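Local coordinates for Slr0280 protein (Synechocystis sp., PDB 5H3K), which is of unknown function but carries a domain of the phosphodiester glycosidase (NAGPA) family, and so may cleave sugar-phosphate diester linkages, at residues Pro311-Pro316 with Asn359-Pro364; Gly509-Asn514 with Ile564-Gly569; Asn514-Gly519 with Ala523-Arg528; Arg531-Val536 with Gly559-Ile564; Ala546-Val551 with Leu591-Val596. One frame throughout, in Å; residues are numbered along the deposited sequence.

Interaction 1 of 5, residues Pro311-Pro316 with Asn359-Pro364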
# COMPACT_ATOMS: atom_id res chain seq x y z
N PRO A 311 5.65 0.99 -10.06
CA PRO A 311 4.46 1.74 -9.67
C PRO A 311 3.23 1.02 -10.21
O PRO A 311 3.26 0.46 -11.32
CB PRO A 311 4.64 3.10 -10.36
CG PRO A 311 5.56 2.85 -11.50
CD PRO A 311 6.43 1.67 -11.12
N LEU A 312 2.16 1.03 -9.43
CA LEU A 312 0.95 0.31 -9.79
C LEU A 312 -0.21 1.28 -9.69
O LEU A 312 -0.38 1.93 -8.65
CB LEU A 312 0.73 -0.85 -8.82
CG LEU A 312 1.85 -1.89 -8.72
CD1 LEU A 312 1.44 -2.93 -7.68
CD2 LEU A 312 2.08 -2.55 -10.07
N MET A 313 -1.00 1.38 -10.75
CA MET A 313 -2.18 2.23 -10.74
C MET A 313 -3.42 1.44 -10.40
O MET A 313 -3.53 0.27 -10.76
CB MET A 313 -2.39 2.87 -12.11
CG MET A 313 -1.18 3.57 -12.62
SD MET A 313 -0.88 5.12 -11.79
CE MET A 313 -1.92 6.24 -12.69
N ALA A 314 -4.35 2.09 -9.70
CA ALA A 314 -5.63 1.49 -9.30
C ALA A 314 -6.33 0.84 -10.49
O ALA A 314 -6.84 -0.28 -10.41
CB ALA A 314 -6.54 2.54 -8.70
N ASN A 315 -6.37 1.58 -11.59
CA ASN A 315 -6.75 1.01 -12.88
C ASN A 315 -5.47 0.68 -13.65
O ASN A 315 -4.72 1.57 -14.05
CB ASN A 315 -7.67 1.97 -13.65
CG ASN A 315 -8.28 1.33 -14.88
OD1 ASN A 315 -7.57 0.75 -15.71
ND2 ASN A 315 -9.60 1.45 -15.01
N PRO A 316 -5.20 -0.62 -13.85
CA PRO A 316 -3.89 -1.06 -14.33
C PRO A 316 -3.51 -0.48 -15.70
O PRO A 316 -2.33 -0.47 -16.03
CB PRO A 316 -4.03 -2.58 -14.40
CG PRO A 316 -5.14 -2.90 -13.45
CD PRO A 316 -6.10 -1.75 -13.59
N ASN A 359 7.56 4.57 -19.60
CA ASN A 359 6.20 4.95 -19.96
C ASN A 359 5.59 5.84 -18.87
O ASN A 359 5.38 5.40 -17.73
CB ASN A 359 5.36 3.68 -20.14
CG ASN A 359 3.95 3.97 -20.58
OD1 ASN A 359 3.71 4.82 -21.44
ND2 ASN A 359 2.98 3.28 -19.97
N TRP A 360 5.28 7.08 -19.22
CA TRP A 360 4.78 8.05 -18.23
C TRP A 360 3.27 7.97 -18.06
O TRP A 360 2.51 8.35 -18.95
CB TRP A 360 5.22 9.46 -18.62
CG TRP A 360 6.68 9.64 -18.40
CD1 TRP A 360 7.69 9.15 -19.17
CD2 TRP A 360 7.31 10.32 -17.30
NE1 TRP A 360 8.91 9.49 -18.63
CE2 TRP A 360 8.70 10.21 -17.48
CE3 TRP A 360 6.82 11.00 -16.18
CZ2 TRP A 360 9.63 10.78 -16.58
CZ3 TRP A 360 7.74 11.57 -15.30
CH2 TRP A 360 9.12 11.46 -15.50
N ARG A 361 2.85 7.47 -16.92
CA ARG A 361 1.43 7.35 -16.61
C ARG A 361 0.87 8.69 -16.13
O ARG A 361 -0.30 9.00 -16.37
CB ARG A 361 1.22 6.27 -15.55
CG ARG A 361 1.73 4.88 -15.94
CD ARG A 361 0.82 4.19 -16.95
NE ARG A 361 -0.59 4.14 -16.54
CZ ARG A 361 -1.16 3.11 -15.91
NH1 ARG A 361 -0.45 2.03 -15.57
NH2 ARG A 361 -2.45 3.16 -15.59
N SER A 362 1.70 9.46 -15.44
CA SER A 362 1.30 10.76 -14.91
C SER A 362 2.53 11.64 -14.78
O SER A 362 3.59 11.16 -14.40
CB SER A 362 0.61 10.59 -13.56
OG SER A 362 0.02 11.81 -13.16
N GLY A 363 2.44 12.92 -15.13
CA GLY A 363 3.63 13.76 -15.12
C GLY A 363 3.90 14.41 -13.77
O GLY A 363 2.99 14.52 -12.94
N PRO A 364 5.14 14.87 -13.55
CA PRO A 364 5.52 15.55 -12.31
C PRO A 364 4.83 16.91 -12.20
O PRO A 364 4.53 17.55 -13.23
CB PRO A 364 7.04 15.78 -12.46
CG PRO A 364 7.44 15.06 -13.74
CD PRO A 364 6.20 14.99 -14.57
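The guanidinium of Arg361 takes the side chain of Met313 over one face and a backbone carbonyl at its edge. Met313 CG stands 3.1 Å above the guanidinium plane, offset toward the rim, and lies 3.3 Å from Arg361 NH2, with Met313 CB close beside it. At the edge Arg361 NH2 donates to Asn315 O at 3.2 Å; this oxygen is only 3° out of the guanidinium plane, and the donor arrives nearly head-on to the carbonyl, with a C=O...N angle of 163°. Arg361 NH1 adds a weak bond to Pro316 O, also 3.2 Å long, from an oblique direction. The backbone of Arg361 sits in a classic beta bulge, Arg361 and Ser362 both facing Val354, where the chain turns a corner. Bends at chi2 and chi3 (-75° at the first) then swing the long chain round to the carbonyls that follow strand 307-313. Arginine suits this place since one flat head offers N-H groups to several oxygens, among them Met318 O through a weak bond, while its face accepts an apolar methylene. A leucine here would probably leave Asn315 O and Pro316 O without these donors and uncover part of the Met313 side chain. Val354 touches both Met313 and Arg361, lying against the two side chains that meet.

Interaction 2 of 5, residues Gly509-Asn514 with Ile564-Gly569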
# COMPACT_ATOMS: atom_id res chain seq x y z
N GLY A 509 21.66 12.00 4.02
CA GLY A 509 21.78 12.07 5.46
C GLY A 509 21.30 13.36 6.09
O GLY A 509 21.19 13.44 7.31
N ARG A 510 21.02 14.38 5.29
CA ARG A 510 20.59 15.64 5.89
C ARG A 510 19.10 15.96 5.76
O ARG A 510 18.43 15.54 4.81
CB ARG A 510 21.49 16.83 5.47
CG ARG A 510 21.44 17.23 4.01
CD ARG A 510 22.11 18.60 3.81
NE ARG A 510 21.32 19.69 4.39
CZ ARG A 510 20.56 20.53 3.69
NH1 ARG A 510 20.50 20.43 2.37
NH2 ARG A 510 19.87 21.48 4.32
N MET A 511 18.60 16.69 6.75
CA MET A 511 17.19 17.06 6.79
C MET A 511 16.99 18.18 5.79
O MET A 511 17.63 19.22 5.89
CB MET A 511 16.81 17.53 8.18
CG MET A 511 17.06 16.50 9.25
SD MET A 511 15.96 15.08 9.07
CE MET A 511 15.48 14.84 10.80
N VAL A 512 16.11 17.96 4.81
CA VAL A 512 15.97 18.93 3.73
C VAL A 512 14.53 19.38 3.52
O VAL A 512 14.24 20.03 2.52
CB VAL A 512 16.53 18.40 2.38
CG1 VAL A 512 18.04 18.18 2.48
CG2 VAL A 512 15.83 17.10 1.97
N LEU A 513 13.65 19.06 4.46
CA LEU A 513 12.25 19.47 4.37
C LEU A 513 12.07 20.94 4.02
O LEU A 513 12.56 21.84 4.71
CB LEU A 513 11.51 19.15 5.68
CG LEU A 513 10.06 19.62 5.82
CD1 LEU A 513 9.18 18.96 4.78
CD2 LEU A 513 9.52 19.34 7.23
N ASN A 514 11.38 21.19 2.91
CA ASN A 514 10.99 22.53 2.50
C ASN A 514 9.65 22.43 1.85
O ASN A 514 9.54 22.44 0.62
CB ASN A 514 12.01 23.14 1.55
CG ASN A 514 11.63 24.56 1.11
OD1 ASN A 514 10.60 25.09 1.53
ND2 ASN A 514 12.44 25.16 0.26
N ILE A 564 11.58 10.55 12.58
CA ILE A 564 11.32 9.12 12.65
C ILE A 564 12.16 8.36 11.62
O ILE A 564 12.79 7.34 11.94
CB ILE A 564 9.80 8.80 12.46
CG1 ILE A 564 9.02 9.19 13.73
CG2 ILE A 564 9.59 7.33 12.13
CD1 ILE A 564 7.50 9.28 13.54
N LEU A 565 12.18 8.86 10.39
CA LEU A 565 12.90 8.21 9.29
C LEU A 565 14.41 8.25 9.51
O LEU A 565 15.11 7.29 9.20
CB LEU A 565 12.53 8.86 7.95
CG LEU A 565 11.07 8.63 7.52
CD1 LEU A 565 10.66 9.63 6.46
CD2 LEU A 565 10.84 7.20 7.06
N GLN A 566 14.90 9.37 10.03
CA GLN A 566 16.31 9.46 10.40
C GLN A 566 16.66 8.39 11.44
O GLN A 566 17.69 7.72 11.32
CB GLN A 566 16.63 10.86 10.91
CG GLN A 566 18.08 11.09 11.26
CD GLN A 566 18.35 12.52 11.69
OE1 GLN A 566 17.62 13.09 12.51
NE2 GLN A 566 19.38 13.12 11.11
N GLN A 567 15.80 8.23 12.44
CA GLN A 567 15.96 7.17 13.45
C GLN A 567 15.97 5.76 12.86
O GLN A 567 16.61 4.85 13.39
CB GLN A 567 14.85 7.29 14.50
CG GLN A 567 15.17 8.26 15.62
CD GLN A 567 16.31 7.76 16.48
OE1 GLN A 567 16.19 6.75 17.17
NE2 GLN A 567 17.44 8.45 16.41
N LEU A 568 15.24 5.57 11.76
CA LEU A 568 15.17 4.28 11.10
C LEU A 568 16.38 4.00 10.22
O LEU A 568 16.52 2.91 9.66
CB LEU A 568 13.90 4.18 10.25
CG LEU A 568 12.61 4.12 11.05
CD1 LEU A 568 11.41 4.24 10.12
CD2 LEU A 568 12.57 2.81 11.82
N GLY A 569 17.24 5.00 10.07
CA GLY A 569 18.48 4.84 9.32
C GLY A 569 18.38 5.32 7.88
O GLY A 569 19.21 4.96 7.04
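Gln566 and Met511, the two residues with the most surface buried here, touch through the methyl group of one and the amide of the other. Met511 CE comes to 3.3 Å from Gln566 OE1 and lies 3.8 Å from Gln566 CD, so the methyl packs against the oxygen end of the amide. No hydrogen bond links the two segments, and the meeting is one of van der Waals contact at the protein surface. The side chains cross at about a right angle. That of Gln566 has CG anti to the backbone N (chi1 -177°) and runs on extended, carrying the amide well clear of the helix. That of Met511 bends at chi2 and chi3, which brings its end nearer the helix than its CB alone would suggest; the methyl also reaches Gln566 CB, 4.1 Å from Met511 CE. Methionine suits such a place because its flexible, unbranched chain can fold over a helix surface, and Met511 CE in fact goes on to touch Ala562 and Gln563 as well. In the fold, the contact joins the end of helix 558-567 to strand 510-511, the outermost strand on one side of an antiparallel sheet. The helix closes in a Schellman motif at Gly569, whose N bonds back to Gln566 O at 3.0 Å; the positive phi there suits a residue without a side chain. Gly509, also with positive phi, makes the remaining, looser approach: Gly509 O is 4.2 Å from Gln566 NE2.

Interaction 3 of 5, residues Asn514-Gly519 with Ala523-Arg528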
# COMPACT_ATOMS: atom_id res chain seq x y z
N ASN A 514 11.38 21.19 2.91
CA ASN A 514 10.99 22.53 2.50
C ASN A 514 9.65 22.43 1.85
O ASN A 514 9.54 22.44 0.62
CB ASN A 514 12.01 23.14 1.55
CG ASN A 514 11.63 24.56 1.11
OD1 ASN A 514 10.60 25.09 1.53
ND2 ASN A 514 12.44 25.16 0.26
N ALA A 515 8.61 22.30 2.67
CA ALA A 515 7.28 22.05 2.14
C ALA A 515 6.77 23.25 1.36
O ALA A 515 6.03 23.10 0.39
CB ALA A 515 6.32 21.68 3.26
N THR A 516 7.15 24.46 1.77
CA THR A 516 6.66 25.65 1.07
C THR A 516 7.25 25.69 -0.34
O THR A 516 6.56 26.04 -1.31
CB THR A 516 6.99 26.94 1.84
OG1 THR A 516 6.17 27.01 3.01
CG2 THR A 516 6.73 28.19 0.97
N GLY A 517 8.52 25.31 -0.45
CA GLY A 517 9.22 25.28 -1.72
C GLY A 517 8.60 24.31 -2.70
O GLY A 517 8.63 24.52 -3.92
N GLU A 518 8.03 23.24 -2.17
CA GLU A 518 7.36 22.24 -3.00
C GLU A 518 5.86 22.50 -3.17
O GLU A 518 5.11 21.64 -3.64
CB GLU A 518 7.59 20.83 -2.43
CG GLU A 518 9.06 20.39 -2.49
CD GLU A 518 9.23 18.91 -2.17
OE1 GLU A 518 8.32 18.11 -2.50
OE2 GLU A 518 10.28 18.55 -1.59
N GLY A 519 5.41 23.69 -2.76
CA GLY A 519 4.04 24.11 -3.00
C GLY A 519 2.96 23.51 -2.11
O GLY A 519 1.78 23.50 -2.48
N ALA A 523 -1.99 24.70 5.68
CA ALA A 523 -2.81 23.69 6.35
C ALA A 523 -2.14 22.31 6.32
O ALA A 523 -2.13 21.59 7.32
CB ALA A 523 -4.19 23.63 5.71
N PHE A 524 -1.60 21.94 5.16
CA PHE A 524 -0.91 20.67 5.01
C PHE A 524 0.29 20.64 5.96
O PHE A 524 0.55 19.63 6.62
CB PHE A 524 -0.46 20.48 3.56
CG PHE A 524 0.20 19.15 3.29
CD1 PHE A 524 1.58 19.01 3.39
CD2 PHE A 524 -0.56 18.05 2.92
CE1 PHE A 524 2.20 17.80 3.12
CE2 PHE A 524 0.04 16.82 2.65
CZ PHE A 524 1.42 16.69 2.76
N GLN A 525 0.99 21.76 6.05
CA GLN A 525 2.21 21.81 6.84
C GLN A 525 2.03 21.71 8.35
O GLN A 525 2.95 21.30 9.05
CB GLN A 525 3.02 23.07 6.51
CG GLN A 525 3.60 23.06 5.12
CD GLN A 525 4.49 24.25 4.84
OE1 GLN A 525 5.43 24.54 5.60
NE2 GLN A 525 4.21 24.96 3.74
N GLN A 526 0.87 22.09 8.86
CA GLN A 526 0.70 22.05 10.32
C GLN A 526 -0.11 20.84 10.76
O GLN A 526 -0.38 20.64 11.94
CB GLN A 526 0.11 23.36 10.85
CG GLN A 526 -1.15 23.80 10.15
CD GLN A 526 -1.47 25.27 10.38
OE1 GLN A 526 -0.56 26.12 10.41
NE2 GLN A 526 -2.75 25.59 10.54
N GLN A 527 -0.46 20.01 9.79
CA GLN A 527 -1.27 18.84 10.06
C GLN A 527 -0.48 17.71 10.75
O GLN A 527 0.69 17.48 10.45
CB GLN A 527 -1.85 18.38 8.72
CG GLN A 527 -2.76 17.20 8.75
CD GLN A 527 -3.33 16.94 7.37
OE1 GLN A 527 -2.64 17.09 6.35
NE2 GLN A 527 -4.61 16.56 7.31
N ARG A 528 -1.13 17.05 11.71
CA ARG A 528 -0.63 15.81 12.31
C ARG A 528 -1.41 14.63 11.73
O ARG A 528 -2.64 14.65 11.74
CB ARG A 528 -0.82 15.83 13.83
CG ARG A 528 0.38 16.36 14.59
CD ARG A 528 0.70 17.77 14.23
NE ARG A 528 1.82 18.29 15.02
CZ ARG A 528 2.29 19.52 14.89
NH1 ARG A 528 3.31 19.93 15.63
NH2 ARG A 528 1.73 20.34 14.02
O HOH W 1 8.57 25.26 4.28
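Thr516 and Gln525 meet where an Asx motif and a type I beta turn fold back against the short helix 522-526. The bond between them is nearly straight: Gln525 NE2 donates to Thr516 OG1 at 2.9 Å, with an N-H...O angle of 167°, and the hydroxyl oxygen lies close to the plane of the amide. The threonine places OG1 beside its backbone N (chi1 -71°), facing the glutamine, whose chain reaches out extended from the helix. A second hydrogen bond, from Gln525 NE2 to Phe520 O, helps to fix the rotation of the amide. Beneath this polar tip Ala515 CB rests on the glutamine at 3.5 Å from Gln525 CD; a methyl is small enough for the amide to lie close over it. A water beside the amide accepts from Thr516 N at 3.0 Å and donates weakly to both Gln525 OE1 and Asn514 OD1. Asn514 OD1 also accepts from Gly517 N at 2.9 Å, the donor standing above the carbonyl plane of the side chain. Glycine fits position 517, where a CB would clash with Asn514 ND2. The turn from Thr516 to Gly519 then leaves with positive phi at Gly519. A side-chain oxygen accepting from the amide three residues on, at the start of residues with helical backbone angles but without regular helical bonding, defines the Asx motif here.

Interaction 4 of 5, residues Arg531-Val536 with Gly559-Ile564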
# COMPACT_ATOMS: atom_id res chain seq x y z
N ARG A 531 1.38 8.69 8.26
CA ARG A 531 2.36 8.97 7.20
C ARG A 531 2.87 7.72 6.49
O ARG A 531 2.95 6.63 7.08
CB ARG A 531 3.55 9.75 7.76
CG ARG A 531 3.19 11.03 8.53
CD ARG A 531 2.73 12.16 7.59
NE ARG A 531 2.37 13.32 8.39
CZ ARG A 531 1.85 14.45 7.92
NH1 ARG A 531 1.62 14.59 6.62
NH2 ARG A 531 1.55 15.43 8.77
N SER A 532 3.21 7.88 5.22
CA SER A 532 3.87 6.84 4.43
C SER A 532 5.16 7.41 3.87
O SER A 532 5.25 8.60 3.58
CB SER A 532 2.98 6.36 3.27
OG SER A 532 1.81 5.71 3.74
N ALA A 533 6.17 6.56 3.70
CA ALA A 533 7.41 7.01 3.06
C ALA A 533 8.08 5.87 2.33
O ALA A 533 7.85 4.69 2.62
CB ALA A 533 8.38 7.64 4.09
N ILE A 534 8.92 6.25 1.38
CA ILE A 534 9.89 5.33 0.81
C ILE A 534 11.28 5.91 1.03
O ILE A 534 11.50 7.11 0.80
CB ILE A 534 9.64 5.01 -0.69
CG1 ILE A 534 10.71 4.04 -1.21
CG2 ILE A 534 9.58 6.29 -1.54
CD1 ILE A 534 10.33 3.38 -2.50
N ALA A 535 12.20 5.08 1.49
CA ALA A 535 13.53 5.55 1.83
C ALA A 535 14.58 4.53 1.43
O ALA A 535 14.25 3.37 1.14
CB ALA A 535 13.62 5.84 3.33
N VAL A 536 15.83 4.97 1.39
CA VAL A 536 16.93 4.02 1.27
C VAL A 536 17.90 4.21 2.43
O VAL A 536 18.15 5.34 2.86
CB VAL A 536 17.66 4.13 -0.09
CG1 VAL A 536 16.69 3.90 -1.24
CG2 VAL A 536 18.33 5.48 -0.24
N GLY A 559 7.89 17.31 10.16
CA GLY A 559 9.18 17.35 10.82
C GLY A 559 9.44 16.14 11.71
O GLY A 559 10.55 15.58 11.73
N GLU A 560 8.41 15.75 12.46
CA GLU A 560 8.47 14.55 13.28
C GLU A 560 8.69 13.30 12.44
O GLU A 560 9.48 12.43 12.82
CB GLU A 560 7.22 14.42 14.15
CG GLU A 560 7.19 15.45 15.29
CD GLU A 560 5.84 15.54 15.99
OE1 GLU A 560 4.81 15.20 15.37
OE2 GLU A 560 5.82 16.00 17.17
N PHE A 561 7.99 13.21 11.31
CA PHE A 561 8.14 12.05 10.44
C PHE A 561 9.57 11.98 9.89
O PHE A 561 10.15 10.90 9.83
CB PHE A 561 7.10 12.08 9.31
CG PHE A 561 6.99 10.79 8.54
CD1 PHE A 561 6.98 9.56 9.20
CD2 PHE A 561 6.88 10.80 7.15
CE1 PHE A 561 6.88 8.35 8.49
CE2 PHE A 561 6.76 9.61 6.43
CZ PHE A 561 6.77 8.38 7.09
N ALA A 562 10.14 13.13 9.53
CA ALA A 562 11.55 13.17 9.11
C ALA A 562 12.48 12.66 10.20
O ALA A 562 13.44 11.92 9.92
CB ALA A 562 11.94 14.58 8.70
N GLN A 563 12.21 13.02 11.45
CA GLN A 563 12.99 12.53 12.56
C GLN A 563 12.81 11.03 12.74
O GLN A 563 13.78 10.31 13.02
CB GLN A 563 12.64 13.29 13.84
CG GLN A 563 12.98 14.79 13.77
CD GLN A 563 12.58 15.56 15.02
OE1 GLN A 563 11.72 15.12 15.79
NE2 GLN A 563 13.20 16.71 15.22
N ILE A 564 11.58 10.55 12.58
CA ILE A 564 11.32 9.12 12.65
C ILE A 564 12.16 8.36 11.62
O ILE A 564 12.79 7.34 11.94
CB ILE A 564 9.80 8.80 12.46
CG1 ILE A 564 9.02 9.19 13.73
CG2 ILE A 564 9.59 7.33 12.13
CD1 ILE A 564 7.50 9.28 13.54
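Ser532, whose carbonyl O lies at the edge of the Phe561 ring, has its OG held by two hydrogen bonds, to Asn339 OD1 and Thr582 OG1, on the side of strand 531-536 turned away from helix 558-567. The strand belongs to an antiparallel sheet, and the helix packs across its other side: the axes of the two short segments pass 10.2 Å apart at a crossing angle of -46°. Phe561 fills the space between them. With CG anti to the backbone N (chi1 -168°), its ring reaches the strand and meets both Arg531 and Ala533, the alternate residues that point toward the helix. Alanine suits the place beside the end of the ring, since its methyl lets the ring come close: Ala533 CB is 3.5 Å from Phe561 CE2. Arginine serves here through its aliphatic base, while its charged end runs on past the ring, where NE bonds to Ala556 O. Ser532 O comes to 3.4 Å from Phe561 CE2, near the ring plane. Arg531 CB makes a CH-pi contact on the face, 3.3 Å from the centroid of the Phe561 ring and only 6° off its normal.

Interaction 5 of 5, residues Ala546-Val551 with Leu591-Val596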
# COMPACT_ATOMS: atom_id res chain seq x y z
N ALA A 546 5.21 2.94 7.25
CA ALA A 546 3.88 3.43 7.61
C ALA A 546 3.83 3.71 9.10
O ALA A 546 4.15 2.83 9.91
CB ALA A 546 2.79 2.39 7.24
N SER A 547 3.45 4.93 9.47
CA SER A 547 3.31 5.32 10.87
C SER A 547 1.92 5.86 11.13
O SER A 547 1.29 6.47 10.26
CB SER A 547 4.36 6.36 11.27
OG SER A 547 4.11 7.59 10.61
N HIS A 548 1.41 5.66 12.34
CA HIS A 548 0.11 6.23 12.68
C HIS A 548 0.20 7.12 13.90
O HIS A 548 1.07 7.99 13.95
CB HIS A 548 -0.96 5.12 12.74
CG HIS A 548 -1.15 4.43 11.42
ND1 HIS A 548 -1.91 4.97 10.41
CD2 HIS A 548 -0.63 3.28 10.94
CE1 HIS A 548 -1.88 4.16 9.36
NE2 HIS A 548 -1.11 3.13 9.65
N ASN A 549 -0.68 6.96 14.88
CA ASN A 549 -0.65 7.84 16.05
C ASN A 549 0.47 7.46 17.00
O ASN A 549 0.75 6.26 17.18
CB ASN A 549 -1.97 7.78 16.82
CG ASN A 549 -3.12 8.40 16.05
OD1 ASN A 549 -3.53 9.53 16.32
ND2 ASN A 549 -3.64 7.66 15.08
N ARG A 550 1.09 8.46 17.61
CA ARG A 550 2.04 8.18 18.68
C ARG A 550 1.26 7.65 19.88
O ARG A 550 0.04 7.86 20.00
CB ARG A 550 2.83 9.44 19.06
CG ARG A 550 2.07 10.43 19.95
CD ARG A 550 2.68 11.83 19.88
NE ARG A 550 2.42 12.47 18.58
CZ ARG A 550 3.12 13.50 18.10
NH1 ARG A 550 2.81 14.02 16.91
NH2 ARG A 550 4.14 14.01 18.78
N VAL A 551 1.95 6.92 20.76
CA VAL A 551 1.30 6.40 21.96
C VAL A 551 0.73 7.58 22.75
O VAL A 551 1.46 8.47 23.16
CB VAL A 551 2.26 5.56 22.82
CG1 VAL A 551 1.58 5.11 24.12
CG2 VAL A 551 2.76 4.35 22.03
N LEU A 591 -0.65 -4.53 6.84
CA LEU A 591 0.14 -4.76 8.05
C LEU A 591 -0.12 -3.72 9.12
O LEU A 591 0.00 -4.00 10.31
CB LEU A 591 1.64 -4.72 7.72
CG LEU A 591 2.23 -5.80 6.80
CD1 LEU A 591 3.74 -5.65 6.75
CD2 LEU A 591 1.84 -7.17 7.33
N ASP A 592 -0.47 -2.51 8.69
CA ASP A 592 -0.36 -1.32 9.54
C ASP A 592 -1.67 -0.80 10.11
O ASP A 592 -1.65 0.00 11.05
CB ASP A 592 0.28 -0.19 8.72
CG ASP A 592 -0.59 0.21 7.53
OD1 ASP A 592 -0.88 -0.66 6.68
OD2 ASP A 592 -0.97 1.40 7.45
N ARG A 593 -2.80 -1.19 9.52
CA ARG A 593 -4.10 -0.72 9.98
C ARG A 593 -5.17 -1.68 9.52
O ARG A 593 -4.91 -2.53 8.66
CB ARG A 593 -4.40 0.69 9.41
CG ARG A 593 -4.73 0.70 7.90
CD ARG A 593 -4.59 2.09 7.29
NE ARG A 593 -5.38 3.08 8.01
CZ ARG A 593 -5.25 4.40 7.91
NH1 ARG A 593 -4.38 4.94 7.07
NH2 ARG A 593 -6.02 5.20 8.65
N SER A 594 -6.36 -1.57 10.09
CA SER A 594 -7.48 -2.40 9.63
C SER A 594 -7.95 -1.95 8.26
O SER A 594 -8.04 -0.75 7.99
CB SER A 594 -8.65 -2.34 10.62
OG SER A 594 -8.31 -3.02 11.81
N PRO A 595 -8.26 -2.92 7.38
CA PRO A 595 -8.71 -2.60 6.02
C PRO A 595 -9.85 -1.60 5.97
O PRO A 595 -9.84 -0.77 5.07
CB PRO A 595 -9.16 -3.96 5.47
CG PRO A 595 -8.24 -4.94 6.18
CD PRO A 595 -8.13 -4.38 7.59
N VAL A 596 -10.79 -1.63 6.92
CA VAL A 596 -11.90 -0.67 6.90
C VAL A 596 -11.48 0.80 7.04
O VAL A 596 -12.22 1.69 6.63
CB VAL A 596 -13.01 -0.98 7.96
CG1 VAL A 596 -13.63 -2.34 7.70
CG2 VAL A 596 -12.44 -0.87 9.38
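His548 reaches from the end of strand 542-547 to Asp592 and Arg593. CB points toward segment 591-596, and with CG anti to the carbonyl carbon (chi1 -62°) the ring presents its NE2-CE1 edge to both residues. On one flank CD2 passes 3.4 Å from the backbone Asp592 O. At the tip NE2 donates to Asp592 OD2 at 2.8 Å, with an N-H...O angle of 156°; the oxygen lies in the plane of the imidazole and is met on its anti side. Next round the ring, CE1 lies over the guanidinium of Arg593, 3.5 Å from Arg593 NH1, so the imidazole stands edge-on over that group with the two planes 73° apart. ND1 is hydrogen-bonded to Ser530 OG, and the imidazole is thus gripped at both nitrogens and its rotation fixed. Asp592 suits its place because the short chain, with CG set between backbone N and carbonyl carbon, offers two oxygens in different directions: OD2 to the histidine and OD1 to the backbone N of Leu584. Its CB meets the small Ala546, with 3.9 Å between Ala546 CB and Asp592 CB. Arg593 is held in turn by Thr582 O and Gly579 O, both bonded to NH1. A phenylalanine in place of His548 would probably leave Asp592 OD2 without this N-H partner and Ser530 OG without its bond to the ring. The arrangement is a histidine-carboxylate hydrogen bond, with the other ring nitrogen bonded to a serine hydroxyl, here within the phosphodiester glycosidase family region.

Along the chain, interaction 1 comes first and stands in series with the rest: it closes the loop between strands 307-313 and 359-362 before any other opens. Interaction 2 opens next, at strand 510-511, and its long loop encloses both interaction 3, a local closure sharing Asn514 with it, and interaction 4, which shares Ile564 and uses the same helix 558-567. Interaction 5 opens inside that loop at strand 542-547 but closes beyond it, so it crosses interactions 2 and 4. Interactions 2, 4 and 5 all reach one antiparallel sheet, in which strands 531-536 and 542-547 are neighbours. A salt bridge between Glu560 and Arg550 further ties interaction 4 to interaction 5.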